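Local coordinates for protein aminotransferase class-III (Ochrobactrum anthropi, PDB 5GHG) that probably transfers amino groups between amines and carbonyl compounds as an omega-transaminase, using a vitamin B6-derived cofactor that is bound here in its amino form, at residues D205-L210 with Q245-R250; D252-A257 with K279-V284. The protein carries 1 engineered substitution. All coordinates share one frame; numbering follows the deposited sequence.

Contact 1: residues D205-L210 with Q245-R250; sequences DELEQL and QAVLKR
Helices 196-214 and 240-250, neighbours on one face of the seven-stranded sheet that runs through this class-III aminotransferase, meet here through Leu207 and Glu208 on one and Val247, Leu248 and Arg250 on the other. Their segments run nearly parallel, with axes 9.7 Å apart at closest and directions differing by 20°. Val247 sits in the middle of the interface: its CG1 rests 3.9 Å from Glu208 CB and also meets Leu207, whose CG lies 4.2 Å from that same Val247 CG1. The Leu207 and Val247 side chains overlap head to tail, whereas Leu207 and Leu248 cross at roughly a right angle, CD2 of Leu207 standing 4.2 Å from CD2 of Leu248. The leucines belong to the sheet-facing side of the pair, for both also lie on Phe222 of strand 219-224, in the layered alpha/beta arrangement known from fold-type I pyridoxal-phosphate enzymes. Toward the outside the apolar seam gives way to charge. Glu208 reaches out extended, while a kink at the third torsion of Arg250 (-53°) brings its guanidinium across the groove; NH1 of Arg250 then forms a salt bridge with Glu208 OE2 at 3.0 Å. The carboxylate comes to the edge of the guanidinium, near its plane, yet the hydrogen bond is weak, and OE2 has a stronger partner in the hydroxyl of Tyr251. With an alanine here in place of Glu208, Arg250 would probably be left without its counter-charge and freer to turn, and the Tyr251 hydroxyl would lose its carboxylate partner.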
loop_
_atom_site.group_PDB
_atom_site.type_symbol
_atom_site.label_atom_id
_atom_site.label_comp_id
_atom_site.label_asym_id
_atom_site.label_seq_id
_atom_site.Cartn_x
_atom_site.Cartn_y
_atom_site.Cartn_z
ATOM N N ASP B 205 7.121 2.795 34.138
ATOM C CA ASP B 205 6.837 4.025 34.883
ATOM C C ASP B 205 6.795 5.235 33.958
ATOM O O ASP B 205 5.938 6.109 34.107
ATOM C CB ASP B 205 7.889 4.258 35.960
ATOM C CG ASP B 205 7.765 3.294 37.128
ATOM O OD1 ASP B 205 6.749 2.577 37.219
ATOM O OD2 ASP B 205 8.714 3.251 37.949
ATOM N N GLU B 206 7.732 5.324 33.021
ATOM C CA GLU B 206 7.721 6.418 32.070
ATOM C C GLU B 206 6.490 6.351 31.167
ATOM O O GLU B 206 5.924 7.383 30.809
ATOM C CB GLU B 206 9.017 6.413 31.245
ATOM C CG GLU B 206 10.229 6.784 32.110
ATOM C CD GLU B 206 11.556 6.636 31.375
ATOM O OE1 GLU B 206 12.599 6.999 31.970
ATOM O OE2 GLU B 206 11.551 6.137 30.219
ATOM N N LEU B 207 6.074 5.140 30.793
ATOM C CA LEU B 207 4.824 4.987 30.055
ATOM C C LEU B 207 3.635 5.507 30.873
ATOM O O LEU B 207 2.798 6.257 30.370
ATOM C CB LEU B 207 4.613 3.521 29.678
ATOM C CG LEU B 207 3.257 3.148 29.074
ATOM C CD1 LEU B 207 2.981 3.930 27.778
ATOM C CD2 LEU B 207 3.208 1.668 28.818
ATOM N N GLU B 208 3.559 5.117 32.142
ATOM C CA GLU B 208 2.446 5.577 32.974
ATOM C C GLU B 208 2.493 7.087 33.177
ATOM O O GLU B 208 1.442 7.749 33.174
ATOM C CB GLU B 208 2.430 4.848 34.310
ATOM C CG GLU B 208 1.301 5.300 35.250
ATOM C CD GLU B 208 1.053 4.306 36.378
ATOM O OE1 GLU B 208 2.006 3.600 36.773
ATOM O OE2 GLU B 208 -0.092 4.231 36.858
ATOM N N GLN B 209 3.699 7.651 33.312
ATOM C CA GLN B 209 3.833 9.096 33.438
ATOM C C GLN B 209 3.346 9.815 32.190
ATOM O O GLN B 209 2.719 10.877 32.279
ATOM C CB GLN B 209 5.292 9.487 33.734
ATOM C CG GLN B 209 5.734 9.072 35.127
ATOM C CD GLN B 209 7.252 9.068 35.262
ATOM O OE1 GLN B 209 7.963 9.782 34.541
ATOM N NE2 GLN B 209 7.751 8.272 36.172
ATOM N N LEU B 210 3.648 9.267 31.016
ATOM C CA LEU B 210 3.127 9.830 29.773
ATOM C C LEU B 210 1.591 9.774 29.747
ATOM O O LEU B 210 0.927 10.766 29.415
ATOM C CB LEU B 210 3.713 9.089 28.566
ATOM C CG LEU B 210 3.245 9.543 27.182
ATOM C CD1 LEU B 210 3.538 11.003 26.934
ATOM C CD2 LEU B 210 3.880 8.706 26.071
ATOM N N GLN B 245 1.876 -4.210 30.165
ATOM C CA GLN B 245 0.471 -4.609 30.076
ATOM C C GLN B 245 -0.298 -4.255 31.354
ATOM O O GLN B 245 -1.471 -3.872 31.284
ATOM C CB GLN B 245 0.360 -6.098 29.751
ATOM C CG GLN B 245 0.734 -6.414 28.303
ATOM C CD GLN B 245 0.662 -7.873 27.962
ATOM O OE1 GLN B 245 -0.312 -8.330 27.351
ATOM N NE2 GLN B 245 1.686 -8.630 28.346
ATOM N N ALA B 246 0.359 -4.331 32.506
ATOM C CA ALA B 246 -0.279 -3.905 33.756
ATOM C C ALA B 246 -0.678 -2.432 33.696
ATOM O O ALA B 246 -1.778 -2.067 34.131
ATOM C CB ALA B 246 0.655 -4.154 34.942
ATOM N N VAL B 247 0.208 -1.573 33.176
ATOM C CA VAL B 247 -0.116 -0.159 33.003
ATOM C C VAL B 247 -1.283 0.024 32.045
ATOM O O VAL B 247 -2.250 0.746 32.335
ATOM C CB VAL B 247 1.121 0.626 32.522
ATOM C CG1 VAL B 247 0.760 2.062 32.206
ATOM C CG2 VAL B 247 2.243 0.564 33.563
ATOM N N LEU B 248 -1.201 -0.594 30.864
ATOM C CA LEU B 248 -2.257 -0.426 29.877
ATOM C C LEU B 248 -3.607 -0.856 30.444
ATOM O O LEU B 248 -4.616 -0.169 30.246
ATOM C CB LEU B 248 -1.936 -1.219 28.606
ATOM C CG LEU B 248 -0.635 -0.804 27.903
ATOM C CD1 LEU B 248 -0.419 -1.674 26.645
ATOM C CD2 LEU B 248 -0.662 0.671 27.528
ATOM N N LYS B 249 -3.643 -1.988 31.142
ATOM C CA LYS B 249 -4.895 -2.490 31.675
ATOM C C LYS B 249 -5.478 -1.523 32.707
ATOM O O LYS B 249 -6.700 -1.327 32.767
ATOM C CB LYS B 249 -4.677 -3.878 32.276
ATOM C CG LYS B 249 -5.948 -4.592 32.681
ATOM C CD LYS B 249 -5.682 -6.082 32.859
ATOM C CE LYS B 249 -6.246 -6.595 34.172
ATOM N NZ LYS B 249 -7.728 -6.484 34.216
ATOM N N ARG B 250 -4.607 -0.875 33.483
ATOM C CA ARG B 250 -5.033 0.073 34.506
ATOM C C ARG B 250 -5.807 1.248 33.924
ATOM O O ARG B 250 -6.663 1.821 34.597
ATOM C CB ARG B 250 -3.811 0.568 35.277
ATOM C CG ARG B 250 -4.088 1.609 36.374
ATOM C CD ARG B 250 -2.791 1.911 37.139
ATOM N NE ARG B 250 -2.187 0.670 37.622
ATOM C CZ ARG B 250 -0.894 0.385 37.612
ATOM N NH1 ARG B 250 -0.018 1.257 37.128
ATOM N NH2 ARG B 250 -0.474 -0.787 38.072
#

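Contact 2: residues D252-A257 with K279-V284; sequences DILLIA and KPDILV
Asp281 turns its carboxylate back beside its own backbone N (chi1 -60°), and the second torsion then aims OD2 at the start of strand 254-258. There OD2 accepts the N-H of Leu255 at 2.9 Å in an almost straight bond (173°), using the lone pair that faces away from the other oxygen. In a regular parallel pairing this N-H would be expected to face the Pro280 carbonyl; here the carboxylate accepts it instead. Leu255 O is gripped twice from the same segment, by Asp281 N at 2.8 Å and by Ile282 N at a longer 3.3 Å. Regular exchange continues as Ala257 N meets Ile282 O at 2.8 Å and Val284 N meets Ala257 O at 3.0 Å, both bonds nearly in line with the carbonyl. Side chains sort onto two faces. Ile256 and Ile282 run alongside each other in the same direction, CG1 of Ile256 being 4.1 Å from CD1 of Ile282, while CG2 of Ile256 reaches CG2 of Val284. Over the other face, Ala257 CB presses on Pro280 CB at 3.5 Å. The other carboxylate oxygen, OD1, is held by Arg304 and Asn302. Asp258, which follows Ala257 directly, lines the cofactor pocket, and the Val284 side chain is about 6 Å from the bound cofactor. The two strands are the parallel ends of a beta-alpha-beta unit through helix 272-275; strand 219-224 pairs with 254-258 on its far edge, helix 118-135 packs on Ile256 and Val284, and helix 240-250 packs on Leu255.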
loop_
_atom_site.group_PDB
_atom_site.type_symbol
_atom_site.label_atom_id
_atom_site.label_comp_id
_atom_site.label_asym_id
_atom_site.label_seq_id
_atom_site.Cartn_x
_atom_site.Cartn_y
_atom_site.Cartn_z
ATOM N N ASP B 252 -7.341 1.091 30.712
ATOM C CA ASP B 252 -8.232 0.592 29.663
ATOM C C ASP B 252 -7.757 0.989 28.270
ATOM O O ASP B 252 -8.554 1.368 27.416
ATOM C CB ASP B 252 -9.677 1.075 29.895
ATOM C CG ASP B 252 -10.242 0.621 31.230
ATOM O OD1 ASP B 252 -9.912 -0.498 31.680
ATOM O OD2 ASP B 252 -11.020 1.382 31.841
ATOM N N ILE B 253 -6.459 0.876 28.032
ATOM C CA ILE B 253 -5.861 1.230 26.740
ATOM C C ILE B 253 -5.705 -0.041 25.915
ATOM O O ILE B 253 -5.202 -1.059 26.414
ATOM C CB ILE B 253 -4.515 1.936 26.943
ATOM C CG1 ILE B 253 -4.736 3.265 27.701
ATOM C CG2 ILE B 253 -3.796 2.142 25.594
ATOM C CD1 ILE B 253 -3.472 3.857 28.306
ATOM N N LEU B 254 -6.117 0.007 24.653
ATOM C CA LEU B 254 -5.989 -1.163 23.778
ATOM C C LEU B 254 -4.523 -1.469 23.474
ATOM O O LEU B 254 -3.696 -0.566 23.333
ATOM C CB LEU B 254 -6.741 -0.930 22.471
ATOM C CG LEU B 254 -8.240 -0.668 22.508
ATOM C CD1 LEU B 254 -8.728 -0.230 21.146
ATOM C CD2 LEU B 254 -8.966 -1.925 22.980
ATOM N N LEU B 255 -4.210 -2.758 23.355
ATOM C CA LEU B 255 -2.877 -3.210 22.977
ATOM C C LEU B 255 -2.910 -3.719 21.532
ATOM O O LEU B 255 -3.648 -4.655 21.221
ATOM C CB LEU B 255 -2.374 -4.319 23.897
ATOM C CG LEU B 255 -1.056 -4.959 23.480
ATOM C CD1 LEU B 255 0.065 -3.928 23.437
ATOM C CD2 LEU B 255 -0.720 -6.092 24.420
ATOM N N ILE B 256 -2.111 -3.100 20.672
ATOM C CA ILE B 256 -1.920 -3.530 19.294
ATOM C C ILE B 256 -0.569 -4.236 19.204
ATOM O O ILE B 256 0.465 -3.620 19.468
ATOM C CB ILE B 256 -1.945 -2.343 18.315
ATOM C CG1 ILE B 256 -3.242 -1.537 18.441
ATOM C CG2 ILE B 256 -1.767 -2.820 16.863
ATOM C CD1 ILE B 256 -3.131 -0.171 17.804
ATOM N N ALA B 257 -0.575 -5.519 18.844
ATOM C CA ALA B 257 0.651 -6.249 18.597
ATOM C C ALA B 257 0.940 -6.199 17.093
ATOM O O ALA B 257 0.174 -6.742 16.293
ATOM C CB ALA B 257 0.546 -7.698 19.084
ATOM N N LYS B 279 -0.982 -10.140 25.280
ATOM C CA LYS B 279 -2.405 -10.413 25.115
ATOM C C LYS B 279 -3.017 -9.250 24.345
ATOM O O LYS B 279 -3.739 -8.431 24.904
ATOM C CB LYS B 279 -3.088 -10.616 26.477
ATOM C CG LYS B 279 -2.554 -11.838 27.205
ATOM C CD LYS B 279 -3.348 -12.165 28.465
ATOM C CE LYS B 279 -2.856 -13.481 29.081
ATOM N NZ LYS B 279 -3.290 -13.628 30.505
ATOM N N PRO B 280 -2.724 -9.159 23.041
ATOM C CA PRO B 280 -3.193 -8.014 22.268
ATOM C C PRO B 280 -4.695 -8.033 22.033
ATOM O O PRO B 280 -5.323 -9.093 21.977
ATOM C CB PRO B 280 -2.434 -8.149 20.944
ATOM C CG PRO B 280 -2.147 -9.624 20.828
ATOM C CD PRO B 280 -1.889 -10.072 22.250
ATOM N N ASP B 281 -5.255 -6.834 21.867
ATOM C CA ASP B 281 -6.619 -6.676 21.378
ATOM C C ASP B 281 -6.696 -6.689 19.856
ATOM O O ASP B 281 -7.743 -7.039 19.296
ATOM C CB ASP B 281 -7.212 -5.360 21.894
ATOM C CG ASP B 281 -7.252 -5.296 23.404
ATOM O OD1 ASP B 281 -8.134 -5.956 23.979
ATOM O OD2 ASP B 281 -6.393 -4.600 24.015
ATOM N N ILE B 282 -5.610 -6.292 19.203
ATOM C CA ILE B 282 -5.496 -6.185 17.756
ATOM C C ILE B 282 -4.138 -6.775 17.372
ATOM O O ILE B 282 -3.127 -6.482 18.019
ATOM C CB ILE B 282 -5.609 -4.718 17.288
ATOM C CG1 ILE B 282 -6.933 -4.096 17.752
ATOM C CG2 ILE B 282 -5.427 -4.587 15.751
ATOM C CD1 ILE B 282 -7.068 -2.616 17.392
ATOM N N LEU B 283 -4.109 -7.591 16.322
ATOM C CA LEU B 283 -2.874 -8.243 15.885
ATOM C C LEU B 283 -2.701 -7.995 14.387
ATOM O O LEU B 283 -3.610 -8.286 13.612
ATOM C CB LEU B 283 -2.900 -9.746 16.182
ATOM C CG LEU B 283 -1.578 -10.492 16.060
ATOM C CD1 LEU B 283 -1.559 -11.679 17.008
ATOM C CD2 LEU B 283 -1.329 -10.955 14.629
ATOM N N VAL B 284 -1.535 -7.479 13.992
ATOM C CA VAL B 284 -1.256 -7.071 12.614
ATOM C C VAL B 284 -0.240 -8.036 12.020
ATOM O O VAL B 284 0.789 -8.336 12.647
ATOM C CB VAL B 284 -0.747 -5.625 12.540
ATOM C CG1 VAL B 284 -0.604 -5.177 11.064
ATOM C CG2 VAL B 284 -1.647 -4.644 13.326
#

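Along the chain the contacts come in series, contact 1 closing before contact 2 opens, and their centres stand about 14 Å apart. Helix 240-250 runs directly into strand 254-258: a Schellman motif with Asp252 as its C-prime residue ends the helix, Ile253 N turning back to Leu248 O. The segments also touch, since Gln245 OE1 probably accepts a hydrogen bond from Lys279 N and Leu248 packs on Leu255. Contact 1 thus joins two helices of the outer layer, while contact 2 lies within the central sheet they cover, nearer the cofactor. Together they illustrate how an alpha/beta layer builds from surface helices inward to strands ending at a cofactor pocket.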